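Long-range contacts in lysozyme (Asticcacaulis excentricus, PDB 6H9D), which is the muramidase domain of SpmX, a lysozyme-family protein that probably acts on or binds peptidoglycan and is linked to cell morphogenesis and stalk synthesis: residues V11-K15 / D54-R58; S86-I91 / R138-E142. All blocks are in the same frame, centred on the assembly; numbering follows the deposited sequence.

Interaction 1 of 2, residues V11-K15 / D54-R58; sequences VELIK and DALLR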
loop_
_atom_site.group_PDB
_atom_site.type_symbol
_atom_site.label_atom_id
_atom_site.label_comp_id
_atom_site.label_asym_id
_atom_site.label_seq_id
_atom_site.Cartn_x
_atom_site.Cartn_y
_atom_site.Cartn_z
ATOM N N VAL A 11 -4.630 3.939 7.385
ATOM C CA VAL A 11 -5.718 3.671 6.461
ATOM C C VAL A 11 -6.035 4.929 5.649
ATOM O O VAL A 11 -6.191 4.858 4.445
ATOM C CB VAL A 11 -6.961 3.118 7.187
ATOM C CG1 VAL A 11 -8.138 3.026 6.236
ATOM C CG2 VAL A 11 -6.653 1.764 7.825
ATOM N N GLU A 12 -6.100 6.091 6.307
ATOM C CA GLU A 12 -6.455 7.344 5.606
ATOM C C GLU A 12 -5.376 7.690 4.562
ATOM O O GLU A 12 -5.684 8.139 3.467
ATOM C CB GLU A 12 -6.619 8.517 6.579
ATOM C CG GLU A 12 -7.776 8.376 7.553
ATOM C CD GLU A 12 -9.103 7.919 6.967
ATOM O OE1 GLU A 12 -9.517 8.485 5.928
ATOM O OE2 GLU A 12 -9.713 7.000 7.563
ATOM N N LEU A 13 -4.103 7.479 4.900
ATOM C CA LEU A 13 -3.025 7.703 3.942
ATOM C C LEU A 13 -3.262 6.858 2.676
ATOM O O LEU A 13 -3.226 7.334 1.547
ATOM C CB LEU A 13 -1.684 7.345 4.590
ATOM C CG LEU A 13 -0.496 7.445 3.631
ATOM C CD1 LEU A 13 -0.263 8.895 3.254
ATOM C CD2 LEU A 13 0.772 6.841 4.206
ATOM N N ILE A 14 -3.538 5.573 2.879
ATOM C CA ILE A 14 -3.700 4.640 1.785
ATOM C C ILE A 14 -4.897 5.053 0.925
ATOM O O ILE A 14 -4.816 5.083 -0.308
ATOM C CB ILE A 14 -3.801 3.205 2.334
ATOM C CG1 ILE A 14 -2.424 2.776 2.850
ATOM C CG2 ILE A 14 -4.364 2.246 1.299
ATOM C CD1 ILE A 14 -2.387 1.424 3.513
ATOM N N LYS A 15 -5.987 5.424 1.594
ATOM C CA LYS A 15 -7.205 5.826 0.918
ATOM C C LYS A 15 -6.957 7.094 0.081
ATOM O O LYS A 15 -7.621 7.314 -0.918
ATOM C CB LYS A 15 -8.266 6.041 1.994
ATOM C CG LYS A 15 -9.687 6.246 1.526
ATOM C CD LYS A 15 -10.599 6.599 2.690
ATOM C CE LYS A 15 -10.625 5.501 3.727
ATOM N NZ LYS A 15 -11.591 5.791 4.809
ATOM N N ASP A 54 -14.435 1.846 3.317
ATOM C CA ASP A 54 -13.399 1.784 4.377
ATOM C C ASP A 54 -13.269 0.346 4.880
ATOM O O ASP A 54 -12.174 -0.164 5.008
ATOM C CB ASP A 54 -13.707 2.737 5.535
ATOM C CG ASP A 54 -12.613 2.759 6.590
ATOM O OD1 ASP A 54 -12.658 1.927 7.488
ATOM O OD2 ASP A 54 -11.713 3.609 6.483
ATOM N N ALA A 55 -14.415 -0.296 5.147
ATOM C CA ALA A 55 -14.427 -1.655 5.645
ATOM C C ALA A 55 -13.756 -2.585 4.634
ATOM O O ALA A 55 -12.916 -3.368 5.011
ATOM C CB ALA A 55 -15.835 -2.089 5.962
ATOM N N LEU A 56 -14.113 -2.463 3.353
ATOM C CA LEU A 56 -13.576 -3.323 2.315
ATOM C C LEU A 56 -12.070 -3.101 2.132
ATOM O O LEU A 56 -11.325 -4.047 1.886
ATOM C CB LEU A 56 -14.336 -3.078 1.007
ATOM C CG LEU A 56 -15.828 -3.428 1.052
ATOM C CD1 LEU A 56 -16.527 -2.925 -0.190
ATOM C CD2 LEU A 56 -16.032 -4.928 1.202
ATOM N N LEU A 57 -11.620 -1.851 2.224
ATOM C CA LEU A 57 -10.198 -1.549 2.105
ATOM C C LEU A 57 -9.462 -2.250 3.259
ATOM O O LEU A 57 -8.420 -2.859 3.037
ATOM C CB LEU A 57 -9.973 -0.026 2.079
ATOM C CG LEU A 57 -8.516 0.443 2.191
ATOM C CD1 LEU A 57 -7.666 -0.109 1.050
ATOM C CD2 LEU A 57 -8.436 1.957 2.229
ATOM N N ARG A 58 -10.035 -2.236 4.471
ATOM C CA ARG A 58 -9.377 -2.884 5.614
ATOM C C ARG A 58 -9.307 -4.396 5.375
ATOM O O ARG A 58 -8.349 -5.025 5.783
ATOM C CB ARG A 58 -10.074 -2.520 6.931
ATOM C CG ARG A 58 -9.884 -1.061 7.332
ATOM C CD ARG A 58 -10.871 -0.581 8.386
ATOM N NE ARG A 58 -10.571 0.776 8.841
ATOM C CZ ARG A 58 -9.739 1.048 9.849
ATOM N NH1 ARG A 58 -9.110 0.060 10.453
ATOM N NH2 ARG A 58 -9.542 2.294 10.237
HETATM O O HOH W 1 -10.722 4.385 8.912
#

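Interaction 2 of 2, residues S86-I91 / R138-E142; sequences SFCFNI and RRASE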
loop_
_atom_site.group_PDB
_atom_site.type_symbol
_atom_site.label_atom_id
_atom_site.label_comp_id
_atom_site.label_asym_id
_atom_site.label_seq_id
_atom_site.Cartn_x
_atom_site.Cartn_y
_atom_site.Cartn_z
ATOM N N SER A 86 1.437 0.757 3.525
ATOM C CA SER A 86 1.037 1.538 2.381
ATOM C C SER A 86 1.923 1.168 1.193
ATOM O O SER A 86 1.439 0.914 0.075
ATOM C CB SER A 86 1.097 3.030 2.667
ATOM O OG SER A 86 0.727 3.786 1.507
ATOM N N PHE A 87 3.221 1.073 1.474
ATOM C CA PHE A 87 4.228 0.831 0.468
ATOM C C PHE A 87 4.062 -0.598 -0.090
ATOM O O PHE A 87 3.959 -0.798 -1.287
ATOM C CB PHE A 87 5.614 1.044 1.072
ATOM C CG PHE A 87 6.750 0.738 0.127
ATOM C CD1 PHE A 87 7.049 1.593 -0.916
ATOM C CD2 PHE A 87 7.507 -0.409 0.283
ATOM C CE1 PHE A 87 8.084 1.301 -1.792
ATOM C CE2 PHE A 87 8.552 -0.690 -0.584
ATOM C CZ PHE A 87 8.836 0.161 -1.624
ATOM N N CYS A 88 3.950 -1.560 0.820
ATOM C CA CYS A 88 3.772 -2.960 0.485
ATOM C C CYS A 88 2.455 -3.190 -0.271
ATOM O O CYS A 88 2.441 -3.926 -1.235
ATOM C CB CYS A 88 3.850 -3.834 1.726
ATOM S SG CYS A 88 3.722 -5.590 1.284
ATOM N N PHE A 89 1.374 -2.499 0.122
ATOM C CA PHE A 89 0.109 -2.540 -0.592
ATOM C C PHE A 89 0.293 -2.087 -2.040
ATOM O O PHE A 89 -0.274 -2.660 -2.973
ATOM C CB PHE A 89 -0.947 -1.681 0.118
ATOM C CG PHE A 89 -2.336 -1.745 -0.457
ATOM C CD1 PHE A 89 -2.991 -2.956 -0.608
ATOM C CD2 PHE A 89 -3.001 -0.587 -0.838
ATOM C CE1 PHE A 89 -4.272 -3.013 -1.131
ATOM C CE2 PHE A 89 -4.279 -0.642 -1.375
ATOM C CZ PHE A 89 -4.930 -1.852 -1.492
ATOM N N ASN A 90 1.094 -1.036 -2.232
ATOM C CA ASN A 90 1.244 -0.417 -3.523
ATOM C C ASN A 90 2.099 -1.308 -4.440
ATOM O O ASN A 90 1.772 -1.464 -5.602
ATOM C CB ASN A 90 1.843 0.987 -3.377
ATOM C CG ASN A 90 2.015 1.703 -4.694
ATOM O OD1 ASN A 90 3.084 2.236 -4.964
ATOM N ND2 ASN A 90 0.985 1.695 -5.519
ATOM N N ILE A 91 3.217 -1.845 -3.940
ATOM C CA ILE A 91 4.163 -2.555 -4.835
ATOM C C ILE A 91 3.859 -4.063 -4.842
ATOM O O ILE A 91 4.390 -4.792 -5.671
ATOM C CB ILE A 91 5.637 -2.265 -4.493
ATOM C CG1 ILE A 91 6.085 -2.922 -3.189
ATOM C CG2 ILE A 91 5.912 -0.765 -4.479
ATOM C CD1 ILE A 91 7.574 -3.034 -3.055
ATOM N N ARG A 138 3.356 9.836 -4.009
ATOM C CA ARG A 138 3.056 8.770 -3.059
ATOM C C ARG A 138 4.254 8.495 -2.140
ATOM O O ARG A 138 4.095 8.418 -0.935
ATOM C CB ARG A 138 2.595 7.496 -3.772
ATOM C CG ARG A 138 2.193 6.401 -2.794
ATOM C CD ARG A 138 1.535 5.200 -3.449
ATOM N NE ARG A 138 1.079 4.284 -2.424
ATOM C CZ ARG A 138 -0.130 3.760 -2.386
ATOM N NH1 ARG A 138 -0.964 3.981 -3.385
ATOM N NH2 ARG A 138 -0.499 3.034 -1.343
ATOM N N ARG A 139 5.422 8.315 -2.748
ATOM C CA ARG A 139 6.647 8.028 -2.015
ATOM C C ARG A 139 6.980 9.134 -1.027
ATOM O O ARG A 139 7.431 8.864 0.087
ATOM C CB ARG A 139 7.814 7.823 -2.984
ATOM C CG ARG A 139 7.673 6.600 -3.876
ATOM C CD ARG A 139 6.972 5.464 -3.148
ATOM N NE ARG A 139 6.650 4.357 -4.044
ATOM C CZ ARG A 139 5.552 3.614 -3.948
ATOM N NH1 ARG A 139 4.665 3.858 -2.994
ATOM N NH2 ARG A 139 5.341 2.626 -4.808
ATOM N N ALA A 140 6.758 10.380 -1.431
ATOM C CA ALA A 140 7.058 11.521 -0.533
ATOM C C ALA A 140 6.197 11.406 0.731
ATOM O O ALA A 140 6.717 11.493 1.841
ATOM C CB ALA A 140 6.841 12.794 -1.266
ATOM N N SER A 141 4.897 11.132 0.560
ATOM C CA SER A 141 3.965 10.947 1.692
ATOM C C SER A 141 4.349 9.728 2.544
ATOM O O SER A 141 4.324 9.792 3.777
ATOM C CB SER A 141 2.536 10.833 1.231
ATOM O OG SER A 141 2.129 11.977 0.535
ATOM N N GLU A 142 4.698 8.605 1.902
ATOM C CA GLU A 142 5.054 7.386 2.659
ATOM C C GLU A 142 6.348 7.624 3.454
ATOM O O GLU A 142 6.475 7.255 4.628
ATOM C CB GLU A 142 5.164 6.201 1.705
ATOM C CG GLU A 142 3.796 5.699 1.251
ATOM C CD GLU A 142 3.786 4.725 0.082
ATOM O OE1 GLU A 142 4.780 4.680 -0.629
ATOM O OE2 GLU A 142 2.749 4.068 -0.133
#

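Interaction 1 of 2, residues V11-K15 / D54-R58
The ammonium group of K15 reaches from helix 8-16 to the carboxylate of D54 on helix 50-71, with NZ 2.8 Å from OD2 in a charged hydrogen bond that uses the anti lone pair of that oxygen. Lysine suits the place because its long chain, bent at chi3 (-60°), spans the gap between segments 11-15 and 54-58, whose axes cross at 100°. D54 is shared: its OD1 accepts from R58 NE at 2.7 Å, one turn along the same helix, on the syn side of the carboxylate. E12 completes the network through a longer salt bridge, OE2 to K15 NZ at 3.5 Å. A water donates to E12 OE2 and D54 OD2 and accepts from R58 NH2.

Apolar contacts lie beside this cluster. V11 CG2 rests over the centre of the R58 guanidinium, 3.8 Å from CZ. L57 lies against one face of the facing helix, its CD1 4.1 Å from I14 CG2 and its CD2 against V11 CG1 and K15 CB. V11, I14 and L57 are buried aliphatics, fitted to the apolar side of this crossing, which packs the N-terminal helix across the long helix 50-71 of a phage-type lysozyme fold.

E12 OE2 and D54 OD2 come within 4.1 Å, their carboxylate planes nearly parallel. K15 and the bridging water probably offset the repulsion, joining the helices by a balanced polar cluster alongside a small apolar core.

Interaction 2 of 2, residues S86-I91 / R138-E142
Two donors grip E142 OE2. S86 OG, from the other helix, donates a hydrogen bond to it at 2.6 Å, meeting its anti lone pair; R138 NE, from one turn earlier in E142's own helix, bonds at 2.8 Å, fairly straight (162°) and in the guanidinium plane but from above the carboxylate plane. With OG anti to the backbone N (chi1 179°), the short serine side chain is carried toward the carboxylate, and the same OG accepts from R138 NH2 at 3.2 Å. That NH2 also makes a weak bond to S86 O.

E142 OE1 pairs with R139 NH1, so two arginines from the preceding turn flank one glutamate. R139 NE bonds to the carbonyl of W120, and its NH2 is likewise satisfied outside the two segments.

Flat groups also pack here. The N90 amide lies parallel to the R138 guanidinium, only 3° apart, and N90 CB stands over its face, 3.5 Å from NE. F87 presents CD1 over the centre of the R139 guanidinium, the two planes steeply inclined, while E142 OE1 lies at the ring edge, 3.8 Å from CD1. I91 CG2 covers part of one F87 face; W120 meets F87 edge-to-face.

The roughly antiparallel segments 86-91 and 138-142 thus meet in the buried centre of the helical part of the fold. Arginine serves well there, supplying several donors at its edge and a broad face for packing. The two positive charges probably keep the buried E142 ionised, and S86 ties this intrahelical salt-bridge network to the neighbouring helix.

The centres of the two interactions are 13 Å apart, yet the contacts meet directly. Helix 8-16 connects them: I14, which faces helix 50-71 in interaction 1, also packs on S86 and F89 of interaction 2, and L13, on another side of the same helix, touches S86 and S141. Helices 50-71 and 78-91 are successive in the chain, and F89 packs on L61 and I64 of the former. Interaction 1 closes before interaction 2 opens, so the pairs come in series. Together they bring the N-terminal helix, the long helix 50-71, helix 78-91 and the C-terminal helix 133-146 into the helical part of a phage-type lysozyme fold.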